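Local structure of Ent-copalyl diphosphate synthase (Streptomyces platensis, 5BP8) at residues 78-81 against 82-86; 485-488 against 489-492. The protein belongs to the class II terpene cyclases, mainly helical enzymes related in sequence to squalene-hopene cyclase. All blocks are in the same frame, centred on the assembly; numbering follows the deposited sequence. Where two conformers were deposited one is given.

Contact 1 comes early in the chain, in the last turns of helix 72-86, and contact 2 near its end, in the loop that joins helix 469-484 to strand 495-496. Their centres lie 29 Å apart and their nearest atoms about 17 Å, so the two do not touch, and they share no helix or strand. Contact 2 falls within the range related to the C-terminal domain of squalene-hopene cyclase; contact 1 lies farther from the centre of the chain, in a separate helical lobe, consistent with the two-domain build of bacterial class II cyclases. One belongs to a helix buried among its neighbours, the other to a turn on the surface that leads into a small hairpin.

Contact 1. Residues 78-81 against 82-86; sequences AVEA and LLTEL
Glu80 and Thr84 meet one helical turn apart through polar atoms. Thr84 OG1 lies 2.8 Å from Glu80 OE2 and 3.1 Å from Glu80 O, and Ser39 OG is a further, weak partner of the hydroxyl. The threonine hydroxyl sits anti to its own carbonyl carbon (chi1 -66°), which directs it back along the helix, while the glutamate chain bends at chi2 to bring its carboxylate over the same turn. An acid suits this buried place because Ser39, Arg36 and Arg198 also hold its oxygens, and the two arginines would probably stabilise its negative charge.

The backbone here is regular alpha-helix near the end of helix 72-86. Leu83 N donates to Val79 O at 2.9 Å, and Thr84 N and Glu85 N bond in the same way to Glu80 O and Ala81 O.

The apolar contact is between Val79 and Leu83, which run alongside each other one turn apart, with CG1 of Val79 4.0 Å from CD1 of Leu83. Val79 rests on Leu109 and Leu83 on Cys105 of helix 98-116. Ala81 touches Ala35 and Ser39 of helix 31-40, and its small size is consistent with that close approach.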
loop_
_atom_site.group_PDB
_atom_site.type_symbol
_atom_site.label_atom_id
_atom_site.label_comp_id
_atom_site.label_asym_id
_atom_site.label_seq_id
_atom_site.Cartn_x
_atom_site.Cartn_y
_atom_site.Cartn_z
ATOM N N ALA A 78 0.284 -2.267 18.066
ATOM C CA ALA A 78 1.371 -2.778 18.909
ATOM C C ALA A 78 1.021 -2.786 20.390
ATOM O O ALA A 78 1.230 -3.812 21.104
ATOM C CB ALA A 78 2.637 -1.967 18.670
ATOM N N VAL A 79 0.471 -1.674 20.865
ATOM C CA VAL A 79 0.082 -1.579 22.267
ATOM C C VAL A 79 -0.987 -2.617 22.630
ATOM O O VAL A 79 -0.869 -3.347 23.662
ATOM C CB VAL A 79 -0.351 -0.142 22.630
ATOM C CG1 VAL A 79 -1.039 -0.085 23.990
ATOM C CG2 VAL A 79 0.841 0.800 22.563
ATOM N N GLU A 80 -2.006 -2.738 21.779
ATOM C CA GLU A 80 -3.039 -3.733 22.033
ATOM C C GLU A 80 -2.439 -5.147 22.078
ATOM O O GLU A 80 -2.782 -5.948 22.989
ATOM C CB GLU A 80 -4.160 -3.647 20.997
ATOM C CG GLU A 80 -5.437 -4.375 21.421
ATOM C CD GLU A 80 -5.389 -5.873 21.231
ATOM O OE1 GLU A 80 -4.652 -6.371 20.330
ATOM O OE2 GLU A 80 -6.094 -6.582 22.002
ATOM N N ALA A 81 -1.542 -5.456 21.135
ATOM C CA ALA A 81 -0.911 -6.774 21.076
ATOM C C ALA A 81 -0.088 -7.036 22.326
ATOM O O ALA A 81 -0.138 -8.155 22.905
ATOM C CB ALA A 81 -0.057 -6.911 19.850
ATOM N N LEU A 82 0.668 -6.035 22.768
ATOM C CA LEU A 82 1.490 -6.214 23.964
ATOM C C LEU A 82 0.653 -6.414 25.217
ATOM O O LEU A 82 0.984 -7.283 26.047
ATOM C CB LEU A 82 2.500 -5.069 24.151
ATOM C CG LEU A 82 3.603 -5.007 23.070
ATOM C CD1 LEU A 82 4.329 -3.664 23.108
ATOM C CD2 LEU A 82 4.600 -6.162 23.203
ATOM N N LEU A 83 -0.444 -5.668 25.351
ATOM C CA LEU A 83 -1.338 -5.856 26.501
ATOM C C LEU A 83 -1.951 -7.265 26.468
ATOM O O LEU A 83 -2.027 -7.964 27.494
ATOM C CB LEU A 83 -2.425 -4.791 26.547
ATOM C CG LEU A 83 -1.989 -3.360 26.937
ATOM C CD1 LEU A 83 -3.040 -2.335 26.548
ATOM C CD2 LEU A 83 -1.690 -3.297 28.441
ATOM N N THR A 84 -2.401 -7.683 25.288
ATOM C CA THR A 84 -2.945 -9.022 25.123
ATOM C C THR A 84 -1.913 -10.097 25.487
ATOM O O THR A 84 -2.239 -11.029 26.244
ATOM C CB THR A 84 -3.513 -9.223 23.704
ATOM O OG1 THR A 84 -4.640 -8.359 23.544
ATOM C CG2 THR A 84 -3.934 -10.662 23.463
ATOM N N GLU A 85 -0.685 -9.968 24.988
ATOM C CA GLU A 85 0.382 -10.926 25.308
ATOM C C GLU A 85 0.699 -10.978 26.796
ATOM O O GLU A 85 0.828 -12.084 27.373
ATOM C CB GLU A 85 1.650 -10.605 24.540
ATOM C CG GLU A 85 2.869 -11.469 24.850
ATOM C CD GLU A 85 2.706 -12.937 24.488
ATOM O OE1 GLU A 85 1.903 -13.254 23.601
ATOM O OE2 GLU A 85 3.398 -13.782 25.088
ATOM N N LEU A 86 0.813 -9.802 27.418
ATOM C CA LEU A 86 1.130 -9.711 28.853
ATOM C C LEU A 86 0.048 -10.348 29.712
ATOM O O LEU A 86 0.347 -10.892 30.781
ATOM C CB LEU A 86 1.352 -8.255 29.257
ATOM C CG LEU A 86 2.728 -7.754 28.856
ATOM C CD1 LEU A 86 2.733 -6.237 28.759
ATOM C CD2 LEU A 86 3.762 -8.252 29.852
#

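Contact 2. Residues 485-488 against 489-492; sequences HDDP and ASYP
Two overlapping type I turns, making a short 3-10 stretch, carry the chain from Asp487 to Tyr491 in the loop after helix 469-484. Ser490 N donates to Asp487 O at 2.9 Å; the next bond, Tyr491 N to Pro488 O at 3.3 Å, is weak. Pro488 suits position i+1 of the first turn, since its ring fixes phi near the value needed and that place asks for no N-H.

The turn brings one face of the Tyr491 ring against Pro488. The proline CA stands 3.4 Å over the centre of the tyrosine ring, a CH-pi contact only 5° off the normal, and Pro488 CB lies 3.8 Å from Tyr491 CE2.

At the ring edge, Tyr491 OH donates to the syn lone pair of Asp486 OD1 at 2.6 Å. With CG anti to the backbone N (chi1 -170°), Asp486 extends its carboxylate to that hydroxyl. Ser490 OG meets Asp487 OD2 from above the carboxylate plane at 2.9 Å, a doubtful bond because the serine has two conformers; water 1 links Asp487 OD1 to Ala489 N.

Held by a face contact and a short phenol-carboxylate bond, the buried ring is probably restrained in rotation, and the weak, long pairing of Asp486 with Arg511 would probably favour the charged carboxylate.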
loop_
_atom_site.group_PDB
_atom_site.type_symbol
_atom_site.label_atom_id
_atom_site.label_comp_id
_atom_site.label_asym_id
_atom_site.label_seq_id
_atom_site.Cartn_x
_atom_site.Cartn_y
_atom_site.Cartn_z
ATOM N N HIS A 485 23.204 4.701 -3.095
ATOM C CA HIS A 485 22.610 3.915 -2.046
ATOM C C HIS A 485 21.356 3.230 -2.558
ATOM O O HIS A 485 20.475 3.885 -3.111
ATOM C CB HIS A 485 22.249 4.802 -0.857
ATOM C CG HIS A 485 21.765 4.041 0.326
ATOM N ND1 HIS A 485 20.434 3.977 0.678
ATOM C CD2 HIS A 485 22.423 3.259 1.207
ATOM C CE1 HIS A 485 20.300 3.213 1.745
ATOM N NE2 HIS A 485 21.495 2.773 2.089
ATOM N N ASP A 486 21.311 1.916 -2.382
ATOM C CA ASP A 486 20.137 1.131 -2.704
ATOM C C ASP A 486 20.070 -0.021 -1.748
ATOM O O ASP A 486 20.911 -0.926 -1.793
ATOM C CB ASP A 486 20.189 0.609 -4.139
ATOM C CG ASP A 486 18.869 0.004 -4.578
ATOM O OD1 ASP A 486 17.818 0.583 -4.242
ATOM O OD2 ASP A 486 18.889 -1.063 -5.224
ATOM N N ASP A 487 19.061 0.004 -0.882
ATOM C CA ASP A 487 18.920 -1.043 0.121
ATOM C C ASP A 487 17.467 -1.478 0.149
ATOM O O ASP A 487 16.701 -0.997 0.976
ATOM C CB ASP A 487 19.363 -0.536 1.506
ATOM C CG ASP A 487 19.298 -1.621 2.572
ATOM O OD1 ASP A 487 19.472 -2.788 2.232
ATOM O OD2 ASP A 487 19.074 -1.311 3.751
ATOM N N PRO A 488 17.078 -2.391 -0.763
ATOM C CA PRO A 488 15.665 -2.802 -0.863
ATOM C C PRO A 488 15.086 -3.332 0.435
ATOM O O PRO A 488 13.893 -3.186 0.666
ATOM C CB PRO A 488 15.691 -3.916 -1.905
ATOM C CG PRO A 488 16.846 -3.559 -2.786
ATOM C CD PRO A 488 17.872 -2.895 -1.903
ATOM N N ALA A 489 15.940 -3.919 1.271
ATOM C CA ALA A 489 15.527 -4.439 2.574
ATOM C C ALA A 489 15.024 -3.359 3.516
ATOM O O ALA A 489 14.342 -3.685 4.485
ATOM C CB ALA A 489 16.675 -5.218 3.239
ATOM N N SER A 490 15.359 -2.094 3.260
ATOM C CA SER A 490 14.922 -0.996 4.112
ATOM C C SER A 490 14.108 0.069 3.372
ATOM O O SER A 490 13.894 1.145 3.883
ATOM C CB SER A 490 16.144 -0.362 4.789
ATOM O OG SER A 490 16.797 -1.339 5.584
ATOM N N TYR A 491 13.638 -0.229 2.163
ATOM C CA TYR A 491 12.779 0.742 1.473
ATOM C C TYR A 491 11.606 1.085 2.394
ATOM O O TYR A 491 10.928 0.179 2.874
ATOM C CB TYR A 491 12.198 0.142 0.196
ATOM C CG TYR A 491 13.124 -0.047 -0.982
ATOM C CD1 TYR A 491 14.348 0.605 -1.089
ATOM C CD2 TYR A 491 12.719 -0.854 -2.042
ATOM C CE1 TYR A 491 15.153 0.437 -2.214
ATOM C CE2 TYR A 491 13.513 -1.030 -3.159
ATOM C CZ TYR A 491 14.712 -0.374 -3.251
ATOM O OH TYR A 491 15.450 -0.559 -4.367
ATOM N N PRO A 492 11.383 2.361 2.695
ATOM C CA PRO A 492 10.257 2.690 3.600
ATOM C C PRO A 492 8.897 2.431 2.968
ATOM O O PRO A 492 8.743 2.613 1.761
ATOM C CB PRO A 492 10.421 4.183 3.832
ATOM C CG PRO A 492 11.819 4.492 3.458
ATOM C CD PRO A 492 12.174 3.550 2.369
HETATM O O HOH W 1 18.549 -5.103 0.738
HETATM O O HOH W 2 11.680 -3.011 2.523
#